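Side-chain contacts in TPR repeat-containing protein (Cytophaga hutchinsonii, PDB 3U4T), which is of unknown function but, as a tetratricopeptide-repeat protein, probably offers an all-helical scaffold for binding partner proteins: residues Lys82-Lys87 and Ile94-Ala99; Leu126-Met131 and Asn155-Lys160; Pro191-Gly196 and Asn224-Tyr229. The protein carries 1 engineered substitution. One frame throughout, in Å; residues are numbered along the deposited sequence.

Contact 1: residues Lys82-Lys87 and Ile94-Ala99; sequences KILMKK and IQQYQA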
loop_
_atom_site.group_PDB
_atom_site.type_symbol
_atom_site.label_atom_id
_atom_site.label_comp_id
_atom_site.label_asym_id
_atom_site.label_seq_id
_atom_site.Cartn_x
_atom_site.Cartn_y
_atom_site.Cartn_z
ATOM N N LYS A 82 5.461 14.297 -1.888
ATOM C CA LYS A 82 6.171 13.039 -2.070
ATOM C C LYS A 82 7.670 13.311 -1.992
ATOM O O LYS A 82 8.421 12.528 -1.414
ATOM C CB LYS A 82 5.858 12.404 -3.423
ATOM C CG LYS A 82 4.478 11.803 -3.561
ATOM C CD LYS A 82 4.374 11.066 -4.891
ATOM C CE LYS A 82 2.955 10.624 -5.192
ATOM N NZ LYS A 82 2.381 9.799 -4.103
ATOM N N ILE A 83 8.101 14.427 -2.578
ATOM C CA ILE A 83 9.518 14.784 -2.557
ATOM C C ILE A 83 9.995 15.151 -1.165
ATOM O O ILE A 83 11.110 14.808 -0.788
ATOM C CB ILE A 83 9.820 15.938 -3.534
ATOM C CG1 ILE A 83 9.578 15.465 -4.961
ATOM C CG2 ILE A 83 11.260 16.376 -3.404
ATOM C CD1 ILE A 83 9.580 16.581 -5.973
ATOM N N LEU A 84 9.154 15.842 -0.399
ATOM C CA LEU A 84 9.521 16.232 0.966
ATOM C C LEU A 84 9.554 15.002 1.861
ATOM O O LEU A 84 10.459 14.835 2.682
ATOM C CB LEU A 84 8.529 17.264 1.531
ATOM C CG LEU A 84 8.649 18.679 0.943
ATOM C CD1 LEU A 84 7.434 19.502 1.304
ATOM C CD2 LEU A 84 9.932 19.353 1.447
HETATM N N MSE A 85 8.578 14.119 1.707
HETATM C CA MSE A 85 8.586 12.929 2.538
HETATM C C MSE A 85 9.907 12.180 2.325
HETATM O O MSE A 85 10.527 11.731 3.285
HETATM C CB MSE A 85 7.389 12.031 2.214
HETATM C CG MSE A 85 7.171 10.915 3.229
HETATM SE SE MSE A 85 6.751 11.559 4.992
HETATM C CE MSE A 85 4.823 11.786 4.728
ATOM N N LYS A 86 10.361 12.064 1.079
ATOM C CA LYS A 86 11.625 11.366 0.819
ATOM C C LYS A 86 12.825 12.061 1.455
ATOM O O LYS A 86 13.820 11.416 1.774
ATOM C CB LYS A 86 11.880 11.224 -0.688
ATOM C CG LYS A 86 11.051 10.153 -1.386
ATOM C CD LYS A 86 11.371 8.781 -0.838
ATOM C CE LYS A 86 10.701 7.680 -1.643
ATOM N NZ LYS A 86 9.219 7.720 -1.543
ATOM N N LYS A 87 12.735 13.376 1.627
ATOM C CA LYS A 87 13.825 14.157 2.216
ATOM C C LYS A 87 13.710 14.267 3.739
ATOM O O LYS A 87 14.470 14.986 4.396
ATOM C CB LYS A 87 13.860 15.545 1.579
ATOM C CG LYS A 87 14.320 15.518 0.137
ATOM C CD LYS A 87 15.814 15.805 0.061
ATOM C CE LYS A 87 16.609 14.911 0.990
ATOM N NZ LYS A 87 17.974 15.457 1.200
ATOM N N ILE A 94 3.206 16.505 4.739
ATOM C CA ILE A 94 1.809 16.307 5.122
ATOM C C ILE A 94 0.976 17.519 4.707
ATOM O O ILE A 94 -0.153 17.380 4.235
ATOM C CB ILE A 94 1.633 16.092 6.648
ATOM C CG1 ILE A 94 2.324 14.798 7.094
ATOM C CG2 ILE A 94 0.139 16.025 6.991
ATOM C CD1 ILE A 94 1.763 13.536 6.481
ATOM N N GLN A 95 1.527 18.716 4.873
ATOM C CA GLN A 95 0.787 19.914 4.499
ATOM C C GLN A 95 0.543 19.944 3.001
ATOM O O GLN A 95 -0.542 20.299 2.549
ATOM C CB GLN A 95 1.543 21.167 4.936
ATOM C CG GLN A 95 1.397 21.506 6.412
ATOM C CD GLN A 95 1.769 22.948 6.706
ATOM O OE1 GLN A 95 2.943 23.279 6.852
ATOM N NE2 GLN A 95 0.763 23.821 6.768
ATOM N N GLN A 96 1.558 19.559 2.234
ATOM C CA GLN A 96 1.454 19.532 0.782
ATOM C C GLN A 96 0.408 18.520 0.336
ATOM O O GLN A 96 -0.273 18.720 -0.667
ATOM C CB GLN A 96 2.801 19.188 0.158
ATOM C CG GLN A 96 3.897 20.174 0.487
ATOM C CD GLN A 96 3.422 21.596 0.377
ATOM O OE1 GLN A 96 2.896 22.004 -0.651
ATOM N NE2 GLN A 96 3.594 22.360 1.447
ATOM N N TYR A 97 0.283 17.423 1.074
ATOM C CA TYR A 97 -0.722 16.418 0.731
ATOM C C TYR A 97 -2.084 17.020 0.984
ATOM O O TYR A 97 -3.023 16.786 0.226
ATOM C CB TYR A 97 -0.590 15.129 1.568
ATOM C CG TYR A 97 0.623 14.286 1.253
ATOM C CD1 TYR A 97 1.144 14.227 -0.043
ATOM C CD2 TYR A 97 1.241 13.527 2.245
ATOM C CE1 TYR A 97 2.258 13.431 -0.345
ATOM C CE2 TYR A 97 2.352 12.725 1.952
ATOM C CZ TYR A 97 2.851 12.683 0.657
ATOM O OH TYR A 97 3.936 11.892 0.357
ATOM N N GLN A 98 -2.186 17.801 2.053
ATOM C CA GLN A 98 -3.443 18.429 2.391
ATOM C C GLN A 98 -3.750 19.473 1.348
ATOM O O GLN A 98 -4.844 19.522 0.804
ATOM C CB GLN A 98 -3.355 19.073 3.758
ATOM C CG GLN A 98 -4.607 19.832 4.147
ATOM C CD GLN A 98 -5.836 18.942 4.185
ATOM O OE1 GLN A 98 -5.936 18.041 5.010
ATOM N NE2 GLN A 98 -6.779 19.193 3.279
ATOM N N ALA A 99 -2.765 20.303 1.046
ATOM C CA ALA A 99 -2.952 21.347 0.045
ATOM C C ALA A 99 -3.490 20.793 -1.277
ATOM O O ALA A 99 -4.355 21.392 -1.906
ATOM C CB ALA A 99 -1.640 22.064 -0.195
#

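Contact 2: residues Leu126-Met131 and Asn155-Lys160; sequences LAIQYM and NKEYVK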
loop_
_atom_site.group_PDB
_atom_site.type_symbol
_atom_site.label_atom_id
_atom_site.label_comp_id
_atom_site.label_asym_id
_atom_site.label_seq_id
_atom_site.Cartn_x
_atom_site.Cartn_y
_atom_site.Cartn_z
ATOM N N LEU A 126 -5.146 8.358 14.402
ATOM C CA LEU A 126 -5.005 9.425 13.418
ATOM C C LEU A 126 -5.066 8.806 12.016
ATOM O O LEU A 126 -5.797 9.282 11.153
ATOM C CB LEU A 126 -3.679 10.165 13.643
ATOM C CG LEU A 126 -3.394 11.481 12.924
ATOM C CD1 LEU A 126 -4.585 12.410 13.077
ATOM C CD2 LEU A 126 -2.141 12.115 13.518
ATOM N N ALA A 127 -4.310 7.731 11.797
ATOM C CA ALA A 127 -4.291 7.042 10.501
ATOM C C ALA A 127 -5.701 6.630 10.065
ATOM O O ALA A 127 -6.099 6.841 8.912
ATOM C CB ALA A 127 -3.394 5.808 10.579
ATOM N N ILE A 128 -6.451 6.040 10.991
ATOM C CA ILE A 128 -7.811 5.621 10.713
ATOM C C ILE A 128 -8.691 6.817 10.391
ATOM O O ILE A 128 -9.467 6.778 9.430
ATOM C CB ILE A 128 -8.438 4.906 11.915
ATOM C CG1 ILE A 128 -7.677 3.616 12.210
ATOM C CG2 ILE A 128 -9.913 4.624 11.627
ATOM C CD1 ILE A 128 -8.177 2.911 13.443
ATOM N N GLN A 129 -8.588 7.871 11.206
ATOM C CA GLN A 129 -9.399 9.074 10.989
ATOM C C GLN A 129 -9.287 9.557 9.558
ATOM O O GLN A 129 -10.303 9.805 8.897
ATOM C CB GLN A 129 -8.987 10.239 11.900
ATOM C CG GLN A 129 -9.722 11.522 11.492
ATOM C CD GLN A 129 -8.960 12.811 11.762
ATOM O OE1 GLN A 129 -9.231 13.832 11.136
ATOM N NE2 GLN A 129 -8.021 12.779 12.712
ATOM N N TYR A 130 -8.047 9.699 9.089
ATOM C CA TYR A 130 -7.790 10.170 7.739
ATOM C C TYR A 130 -8.102 9.155 6.646
ATOM O O TYR A 130 -8.546 9.533 5.557
ATOM C CB TYR A 130 -6.347 10.652 7.618
ATOM C CG TYR A 130 -6.171 12.114 7.972
ATOM C CD1 TYR A 130 -6.033 13.087 6.978
ATOM C CD2 TYR A 130 -6.174 12.532 9.296
ATOM C CE1 TYR A 130 -5.901 14.452 7.304
ATOM C CE2 TYR A 130 -6.045 13.886 9.629
ATOM C CZ TYR A 130 -5.912 14.835 8.628
ATOM O OH TYR A 130 -5.805 16.165 8.958
HETATM N N MSE A 131 -7.862 7.873 6.919
HETATM C CA MSE A 131 -8.179 6.855 5.928
HETATM C C MSE A 131 -9.697 6.814 5.716
HETATM O O MSE A 131 -10.160 6.529 4.618
HETATM C CB MSE A 131 -7.663 5.485 6.368
HETATM C CG MSE A 131 -6.234 5.189 5.912
HETATM SE SE MSE A 131 -5.597 3.555 6.674
HETATM C CE MSE A 131 -3.697 3.837 6.358
ATOM N N ASN A 155 -5.119 -1.570 15.416
ATOM C CA ASN A 155 -5.690 -0.713 16.453
ATOM C C ASN A 155 -6.571 -1.596 17.326
ATOM O O ASN A 155 -7.346 -1.123 18.169
ATOM C CB ASN A 155 -6.520 0.424 15.862
ATOM C CG ASN A 155 -6.754 1.543 16.863
ATOM O OD1 ASN A 155 -5.826 1.965 17.560
ATOM N ND2 ASN A 155 -7.986 2.038 16.934
ATOM N N LYS A 156 -6.432 -2.896 17.098
ATOM C CA LYS A 156 -7.146 -3.915 17.838
ATOM C C LYS A 156 -8.662 -3.869 17.697
ATOM O O LYS A 156 -9.378 -4.358 18.562
ATOM C CB LYS A 156 -6.747 -3.855 19.316
ATOM C CG LYS A 156 -5.262 -4.102 19.576
ATOM C CD LYS A 156 -4.940 -4.031 21.063
ATOM C CE LYS A 156 -3.450 -4.240 21.342
ATOM N NZ LYS A 156 -2.587 -3.149 20.792
ATOM N N GLU A 157 -9.153 -3.275 16.613
ATOM C CA GLU A 157 -10.595 -3.239 16.365
ATOM C C GLU A 157 -10.805 -4.316 15.303
ATOM O O GLU A 157 -11.110 -4.022 14.146
ATOM C CB GLU A 157 -11.034 -1.878 15.830
ATOM C CG GLU A 157 -10.703 -0.719 16.745
ATOM C CD GLU A 157 -11.302 0.598 16.268
ATOM O OE1 GLU A 157 -12.539 0.757 16.340
ATOM O OE2 GLU A 157 -10.538 1.471 15.811
ATOM N N TYR A 158 -10.619 -5.566 15.710
ATOM C CA TYR A 158 -10.732 -6.701 14.806
ATOM C C TYR A 158 -12.084 -6.824 14.156
ATOM O O TYR A 158 -12.177 -7.164 12.983
ATOM C CB TYR A 158 -10.367 -7.982 15.551
ATOM C CG TYR A 158 -9.053 -7.832 16.275
ATOM C CD1 TYR A 158 -7.903 -7.461 15.581
ATOM C CD2 TYR A 158 -8.970 -7.977 17.656
ATOM C CE1 TYR A 158 -6.706 -7.227 16.238
ATOM C CE2 TYR A 158 -7.768 -7.742 18.331
ATOM C CZ TYR A 158 -6.639 -7.361 17.611
ATOM O OH TYR A 158 -5.444 -7.079 18.255
ATOM N N VAL A 159 -13.140 -6.539 14.903
ATOM C CA VAL A 159 -14.457 -6.628 14.315
ATOM C C VAL A 159 -14.524 -5.699 13.102
ATOM O O VAL A 159 -14.938 -6.129 12.027
ATOM C CB VAL A 159 -15.570 -6.283 15.346
ATOM C CG1 VAL A 159 -16.912 -6.135 14.642
ATOM C CG2 VAL A 159 -15.670 -7.393 16.392
ATOM N N LYS A 160 -14.092 -4.447 13.257
ATOM C CA LYS A 160 -14.124 -3.491 12.149
ATOM C C LYS A 160 -13.117 -3.813 11.048
ATOM O O LYS A 160 -13.333 -3.482 9.882
ATOM C CB LYS A 160 -13.910 -2.066 12.668
ATOM C CG LYS A 160 -15.070 -1.558 13.493
ATOM C CD LYS A 160 -14.718 -0.306 14.270
ATOM C CE LYS A 160 -14.866 0.954 13.442
ATOM N NZ LYS A 160 -14.624 2.160 14.289
#

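Contact 3: residues Pro191-Gly196 and Asn224-Tyr229; sequences PDTKQG and NEYIAY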
loop_
_atom_site.group_PDB
_atom_site.type_symbol
_atom_site.label_atom_id
_atom_site.label_comp_id
_atom_site.label_asym_id
_atom_site.label_seq_id
_atom_site.Cartn_x
_atom_site.Cartn_y
_atom_site.Cartn_z
ATOM N N PRO A 191 -8.334 -15.660 20.253
ATOM C CA PRO A 191 -6.956 -15.819 20.747
ATOM C C PRO A 191 -6.521 -17.212 21.171
ATOM O O PRO A 191 -5.392 -17.623 20.893
ATOM C CB PRO A 191 -6.879 -14.814 21.896
ATOM C CG PRO A 191 -8.280 -14.783 22.400
ATOM C CD PRO A 191 -9.067 -14.716 21.118
ATOM N N ASP A 192 -7.402 -17.941 21.847
ATOM C CA ASP A 192 -7.050 -19.285 22.271
ATOM C C ASP A 192 -7.609 -20.343 21.336
ATOM O O ASP A 192 -7.644 -21.521 21.669
ATOM C CB ASP A 192 -7.504 -19.531 23.710
ATOM C CG ASP A 192 -6.645 -18.784 24.717
ATOM O OD1 ASP A 192 -5.397 -18.813 24.580
ATOM O OD2 ASP A 192 -7.218 -18.175 25.642
ATOM N N THR A 193 -8.050 -19.906 20.161
ATOM C CA THR A 193 -8.569 -20.814 19.154
ATOM C C THR A 193 -9.650 -21.761 19.670
ATOM O O THR A 193 -9.782 -22.890 19.198
ATOM C CB THR A 193 -7.432 -21.654 18.587
ATOM O OG1 THR A 193 -6.311 -20.803 18.316
ATOM C CG2 THR A 193 -7.862 -22.342 17.309
ATOM N N LYS A 194 -10.431 -21.297 20.634
ATOM C CA LYS A 194 -11.485 -22.118 21.198
ATOM C C LYS A 194 -12.625 -22.384 20.207
ATOM O O LYS A 194 -13.333 -23.387 20.327
ATOM C CB LYS A 194 -12.038 -21.449 22.458
ATOM C CG LYS A 194 -11.008 -21.212 23.559
ATOM C CD LYS A 194 -11.671 -20.676 24.826
ATOM C CE LYS A 194 -12.770 -21.623 25.316
ATOM N NZ LYS A 194 -13.498 -21.119 26.516
ATOM N N GLN A 195 -12.791 -21.502 19.223
ATOM C CA GLN A 195 -13.873 -21.648 18.248
ATOM C C GLN A 195 -13.471 -21.852 16.791
ATOM O O GLN A 195 -14.328 -22.146 15.959
ATOM C CB GLN A 195 -14.805 -20.436 18.301
ATOM C CG GLN A 195 -15.276 -20.044 19.679
ATOM C CD GLN A 195 -16.448 -19.098 19.619
ATOM O OE1 GLN A 195 -16.498 -18.212 18.766
ATOM N NE2 GLN A 195 -17.399 -19.275 20.529
ATOM N N GLY A 196 -12.191 -21.682 16.479
ATOM C CA GLY A 196 -11.733 -21.850 15.109
ATOM C C GLY A 196 -12.290 -20.801 14.162
ATOM O O GLY A 196 -12.490 -21.068 12.978
ATOM N N ASN A 224 -1.567 -23.240 6.671
ATOM C CA ASN A 224 -1.391 -24.609 7.130
ATOM C C ASN A 224 -0.972 -24.701 8.588
ATOM O O ASN A 224 -1.368 -25.636 9.293
ATOM C CB ASN A 224 -0.382 -25.343 6.243
ATOM C CG ASN A 224 -1.002 -25.847 4.953
ATOM O OD1 ASN A 224 -1.764 -26.810 4.948
ATOM N ND2 ASN A 224 -0.682 -25.192 3.852
ATOM N N GLU A 225 -0.170 -23.738 9.038
ATOM C CA GLU A 225 0.284 -23.726 10.417
ATOM C C GLU A 225 -0.916 -23.582 11.332
ATOM O O GLU A 225 -1.037 -24.304 12.310
ATOM C CB GLU A 225 1.273 -22.585 10.659
ATOM C CG GLU A 225 2.709 -22.896 10.254
ATOM C CD GLU A 225 3.705 -21.888 10.812
ATOM O OE1 GLU A 225 3.346 -21.161 11.759
ATOM O OE2 GLU A 225 4.851 -21.826 10.322
ATOM N N TYR A 226 -1.805 -22.653 11.017
ATOM C CA TYR A 226 -2.995 -22.463 11.836
ATOM C C TYR A 226 -3.768 -23.785 11.883
ATOM O O TYR A 226 -4.089 -24.295 12.952
ATOM C CB TYR A 226 -3.888 -21.374 11.235
ATOM C CG TYR A 226 -5.238 -21.271 11.917
ATOM C CD1 TYR A 226 -5.393 -20.545 13.100
ATOM C CD2 TYR A 226 -6.350 -21.955 11.419
ATOM C CE1 TYR A 226 -6.604 -20.502 13.763
ATOM C CE2 TYR A 226 -7.563 -21.920 12.087
ATOM C CZ TYR A 226 -7.685 -21.194 13.251
ATOM O OH TYR A 226 -8.896 -21.152 13.902
ATOM N N ILE A 227 -4.056 -24.335 10.709
ATOM C CA ILE A 227 -4.791 -25.582 10.634
ATOM C C ILE A 227 -4.123 -26.669 11.470
ATOM O O ILE A 227 -4.778 -27.311 12.297
ATOM C CB ILE A 227 -4.924 -26.057 9.170
ATOM C CG1 ILE A 227 -5.599 -24.970 8.336
ATOM C CG2 ILE A 227 -5.767 -27.328 9.102
ATOM C CD1 ILE A 227 -7.003 -24.658 8.780
ATOM N N ALA A 228 -2.822 -26.872 11.269
ATOM C CA ALA A 228 -2.098 -27.901 12.030
ATOM C C ALA A 228 -2.254 -27.734 13.542
ATOM O O ALA A 228 -2.393 -28.726 14.263
ATOM C CB ALA A 228 -0.623 -27.912 11.648
ATOM N N TYR A 229 -2.238 -26.490 14.020
ATOM C CA TYR A 229 -2.413 -26.230 15.447
ATOM C C TYR A 229 -3.875 -26.437 15.821
ATOM O O TYR A 229 -4.186 -27.010 16.856
ATOM C CB TYR A 229 -1.984 -24.802 15.806
ATOM C CG TYR A 229 -0.480 -24.572 15.746
ATOM C CD1 TYR A 229 0.412 -25.435 16.398
ATOM C CD2 TYR A 229 0.051 -23.476 15.062
ATOM C CE1 TYR A 229 1.795 -25.206 16.370
ATOM C CE2 TYR A 229 1.432 -23.238 15.032
ATOM C CZ TYR A 229 2.297 -24.105 15.688
ATOM O OH TYR A 229 3.652 -23.853 15.681
#

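Contact 1: residues Lys82-Lys87 and Ile94-Ala99
Lys82 lies level with Tyr97 and Met85 with Ile94, by their nearest CA atoms, across two antiparallel helical segments, whose axes come within 9.2 Å and whose N-to-C directions differ by 167°. Tyr97 spans the gap between them. Its CG stands beside the backbone N (chi1 -70°), and although its CA-CB bond does not aim at the neighbour, the long ring brings OH to 3.5 Å from Lys82 CA, against main chain and not against the ammonium end. Lys82 contributes only the base of its side chain here; CG lies 4.0 Å from Tyr97 OH. Met85, present as selenomethionine, has CG anti to the backbone N (chi1 -168°) and then bends at chi2 and chi3. That fold carries its CE methyl to the edge of the tyrosine ring, 3.8 Å from Tyr97 CE2, and Ile94 CD1 lies 3.9 Å from the same Met85 CE. A flexible, unbranched side chain suits a place between a ring edge and a branched aliphatic tip. Beside this, Leu84 CD1 rests on the aliphatic CG of Gln96 at 3.7 Å. Helix 109-120 packs against Tyr97 through Met110 and Ile114. Such an antiparallel helix hairpin, closed by a short turn, is the building element of tetratricopeptide-repeat solenoids.

Contact 2: residues Leu126-Met131 and Asn155-Lys160
Ile128 reaches from helix 124-131 to meet Asn155 and Glu157, two polar residues of the turn that leads into helix 158-171, and Glu157, at the N-cap position of that helix, shows how the contact is built. From Glu157 CB, which lies 4.3 Å from Lys160 CB one turn on, CG swings beside the backbone N (chi1 -58°) and the chain then runs straight on to the carboxylate. Glu157 CG passes 3.9 Å from Asn155 ND2, so this one methylene lies beside the amide nitrogen before the charged end arrives. There the two oxygens part company. OE2 accepts from Asn155 ND2 at 2.8 Å, on its anti side and 32° out of the carboxylate plane, while the donor keeps the oxygen almost within its own amide plane. The same Glu157 OE2 touches the methyl Ile128 CD1 at 3.6 Å, an apolar neighbour that offers it nothing to bond. OE1, met on its syn side, takes a salt bridge from Lys160 NZ at 3.2 Å. Ile128 CD1 also lies 3.6 Å from Asn155 ND2, so one methyl abuts both ends of the amide-carboxylate bond. Just before, Lys156, with positive phi, ends helix 142-154 in a Schellman motif, and Tyr152 of that helix packs on both Ile128 and Glu157. A valine in place of Glu157 would lack both oxygens and would probably leave the Asn155 amide free to turn and the Lys160 ammonium without its counter-charge. Two polar residues can thus border a buried isoleucine because the amide nitrogen pairs with one carboxylate oxygen and Lys160 with the other, and the nearby ammonium would be expected to stabilise the carboxylate's negative charge.

Contact 3: residues Pro191-Gly196 and Asn224-Tyr229
Gly196 and Thr193 both receive the phenol end of Tyr226. The ring leaves helix 217-233 with its CG anti to the backbone N (chi1 171°), which swings it out toward the loop and sets OH 3.2 Å from Gly196 CA. Gly196 C lies only a little farther from Tyr226 OH, at 3.4 Å, so the hydroxyl rests on bare main chain in simple van der Waals contact. Glycine suits this spot because its phi is positive, 66°, a conformation it adopts more easily than other residues, and a side chain here would also stand close to the hydroxyl. The Thr193 and Tyr226 side chains point at each other from opposite directions; Thr193 CG2 stands 3.8 Å from Tyr226 OH and approaches the ring obliquely, and the branch of a threonine places this methyl close to the backbone. Here the contact shows its place in the fold: residues 191-196 lie in the loop linking helix 176-189 to helix 199-209, and the tyrosine comes from the helix after those, as expected where successive helices of an alpha-solenoid stack on one another. Around this first shell, Tyr230 and Ile233 of helix 217-233 also touch Thr193, while the ring of Tyr202 meets that of Tyr226 with planes inclined at about 40°. Ile227 CD1 lies in plane at the edge of the Tyr226 ring. Within the loop, Asp190 holds the backbone: its OD2 accepts a hydrogen bond from Gln195 N and a weak one from Gly196 N.

The three contacts follow one another along the chain and along the elongated array of helices, each closing before the next begins. Contact 1 joins helices 74-86 and 90-103; contact 2, its centre 23 Å away, sets helix 124-131 against the turn leading into helix 158-171; contact 3, another 25 Å on, sets a loop against helix 217-233. Contacts 1 and 2 just touch, Gln98 OE1 packing 4.3 Å from Tyr130 CE1, whereas contacts 2 and 3 stay about 8 Å apart at their nearest atoms. Contacts 1 and 3 lie on opposite sides of the chain's centre. This serial layout, with local packing instead of one central core, is consistent with a tetratricopeptide-repeat solenoid.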